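Local structure of diol-dehydratase (Roseburia inulinivorans, 5I2A) at residues E97-T102 and R330-A335. The protein is a B12-independent glycyl radical enzyme, a lyase that probably dehydrates 1,2-propanediol by means of a protein-borne organic radical. Residues are numbered along the deposited sequence; the frame is centred on the assembly and turned at random.
Sequences EAEFET and RDAASA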
loop_
_atom_site.group_PDB
_atom_site.type_symbol
_atom_site.label_atom_id
_atom_site.label_comp_id
_atom_site.label_asym_id
_atom_site.label_seq_id
_atom_site.Cartn_x
_atom_site.Cartn_y
_atom_site.Cartn_z
ATOM N N GLU A 97 -5.827 22.395 -16.851
ATOM C CA GLU A 97 -5.099 22.758 -18.052
ATOM C C GLU A 97 -6.049 22.888 -19.231
ATOM O O GLU A 97 -5.879 23.774 -20.043
ATOM C CB GLU A 97 -4.005 21.734 -18.357
ATOM C CG GLU A 97 -2.923 21.707 -17.304
ATOM C CD GLU A 97 -1.760 20.811 -17.686
ATOM O OE1 GLU A 97 -1.821 20.190 -18.757
ATOM O OE2 GLU A 97 -0.790 20.740 -16.917
ATOM N N ALA A 98 -7.066 22.029 -19.294
ATOM C CA ALA A 98 -8.044 22.076 -20.380
ATOM C C ALA A 98 -8.939 23.314 -20.303
ATOM O O ALA A 98 -9.608 23.652 -21.271
ATOM C CB ALA A 98 -8.908 20.821 -20.383
ATOM N N GLU A 99 -8.962 23.978 -19.153
ATOM C CA GLU A 99 -9.805 25.160 -18.982
ATOM C C GLU A 99 -9.002 26.455 -18.914
ATOM O O GLU A 99 -9.544 27.488 -18.544
ATOM C CB GLU A 99 -10.661 25.045 -17.708
ATOM C CG GLU A 99 -11.751 24.000 -17.789
ATOM C CD GLU A 99 -12.731 24.059 -16.617
ATOM O OE1 GLU A 99 -13.170 25.170 -16.231
ATOM O OE2 GLU A 99 -13.074 22.978 -16.100
ATOM N N PHE A 100 -7.715 26.398 -19.241
ATOM C CA PHE A 100 -6.869 27.594 -19.144
ATOM C C PHE A 100 -7.462 28.827 -19.837
ATOM O O PHE A 100 -7.368 29.932 -19.321
ATOM C CB PHE A 100 -5.484 27.332 -19.739
ATOM C CG PHE A 100 -4.504 26.715 -18.780
ATOM C CD1 PHE A 100 -4.830 26.532 -17.448
ATOM C CD2 PHE A 100 -3.242 26.324 -19.221
ATOM C CE1 PHE A 100 -3.931 25.973 -16.574
ATOM C CE2 PHE A 100 -2.347 25.766 -18.358
ATOM C CZ PHE A 100 -2.686 25.590 -17.026
ATOM N N GLU A 101 -8.057 28.629 -21.007
ATOM C CA GLU A 101 -8.523 29.748 -21.819
ATOM C C GLU A 101 -9.960 30.162 -21.497
ATOM O O GLU A 101 -10.411 31.226 -21.930
ATOM C CB GLU A 101 -8.404 29.404 -23.312
ATOM C CG GLU A 101 -6.991 29.009 -23.724
ATOM C CD GLU A 101 -5.963 30.008 -23.221
ATOM O OE1 GLU A 101 -6.070 31.192 -23.591
ATOM O OE2 GLU A 101 -5.068 29.623 -22.439
ATOM N N THR A 102 -10.669 29.336 -20.729
ATOM C CA THR A 102 -12.104 29.548 -20.502
ATOM C C THR A 102 -12.510 29.804 -19.045
ATOM O O THR A 102 -13.623 30.255 -18.783
ATOM C CB THR A 102 -12.921 28.336 -20.989
ATOM O OG1 THR A 102 -12.443 27.148 -20.348
ATOM C CG2 THR A 102 -12.802 28.171 -22.508
ATOM N N ARG A 330 -12.880 24.281 -8.968
ATOM C CA ARG A 330 -13.309 22.961 -9.418
ATOM C C ARG A 330 -13.534 23.012 -10.922
ATOM O O ARG A 330 -13.835 24.074 -11.446
ATOM C CB ARG A 330 -14.601 22.522 -8.706
ATOM C CG ARG A 330 -14.539 22.600 -7.176
ATOM C CD ARG A 330 -15.885 22.273 -6.509
ATOM N NE ARG A 330 -15.780 22.384 -5.054
ATOM C CZ ARG A 330 -15.880 23.531 -4.383
ATOM N NH1 ARG A 330 -16.094 24.677 -5.036
ATOM N NH2 ARG A 330 -15.748 23.541 -3.063
ATOM N N ASP A 331 -13.422 21.872 -11.603
ATOM C CA ASP A 331 -13.692 21.818 -13.048
ATOM C C ASP A 331 -15.120 22.267 -13.310
ATOM O O ASP A 331 -15.980 22.106 -12.452
ATOM C CB ASP A 331 -13.470 20.414 -13.623
ATOM C CG ASP A 331 -14.509 19.411 -13.136
ATOM O OD1 ASP A 331 -15.550 19.259 -13.797
ATOM O OD2 ASP A 331 -14.286 18.783 -12.087
ATOM N N ALA A 332 -15.362 22.803 -14.500
ATOM C CA ALA A 332 -16.618 23.495 -14.798
ATOM C C ALA A 332 -17.855 22.649 -14.514
ATOM O O ALA A 332 -18.810 23.137 -13.914
ATOM C CB ALA A 332 -16.627 23.966 -16.252
ATOM N N ALA A 333 -17.831 21.385 -14.929
ATOM C CA ALA A 333 -18.956 20.493 -14.681
ATOM C C ALA A 333 -19.154 20.284 -13.173
ATOM O O ALA A 333 -20.264 20.429 -12.669
ATOM C CB ALA A 333 -18.758 19.144 -15.405
ATOM N N SER A 334 -18.079 19.971 -12.459
ATOM C CA SER A 334 -18.155 19.838 -11.000
ATOM C C SER A 334 -18.666 21.120 -10.324
ATOM O O SER A 334 -19.496 21.057 -9.428
ATOM C CB SER A 334 -16.798 19.459 -10.411
ATOM O OG SER A 334 -16.426 18.146 -10.778
ATOM N N ALA A 335 -18.186 22.272 -10.791
ATOM C CA ALA A 335 -18.499 23.560 -10.179
ATOM C C ALA A 335 -19.989 23.856 -10.171
ATOM O O ALA A 335 -20.490 24.528 -9.276
ATOM C CB ALA A 335 -17.761 24.665 -10.890
#
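Glu99 is hydrogen-bonded to Ala332 through one carboxylate oxygen, OE2: Ala332 N donates to Glu99 OE2 at 2.8 Å with an N-H...O angle of 159°, and the acceptor uses its syn lone pair, on the side of OE1. The reach is set by the side chain, whose CG stands anti to the carbonyl carbon (chi1 -70°) and whose chain is extended beyond it, spanning a gap in which the nearest CA atoms, those of Glu99 and Asp331, are still 7.8 Å apart. The tight part is confined to this carboxylate: Glu99 OE2 also lies 3.3 Å from Asp331 CA, while Glu99 OE1 packs on Ala332 CB at 3.7 Å. OE1 in turn forms a salt bridge with Arg106, which also donates to the carbonyl of Arg330, so one guanidinium links both segments. The rest is loose. Only 100 Å² is buried in total; Thr102 and Ala333, both exposed, lie on this side with no touch across. With an alanine at Glu99, Ala332 N would probably be left without this acceptor and the Arg106 guanidinium without this carboxylate. Behind the bond, the chi1 of 69° turns the Asp331 carboxylate away from Glu99 and toward Ser334 of its own helix: Ser334 N donates to Asp331 OD1 at 2.9 Å, from above the carboxylate plane, and Ser334 OG donates to Asp331 OD2 at 2.6 Å, on its syn side and tilted out of that plane. Helix 115-125 takes up Phe100 of the loop, and Tyr161 lies against Asp331 and Ser334. The geometry is that of an N-capped helix start, Asp331 capping helix 332-335 and a glutamate from the remote loop after helix 94-97 taking the first-turn N-H of Ala332, within the pyruvate formate lyase-like region.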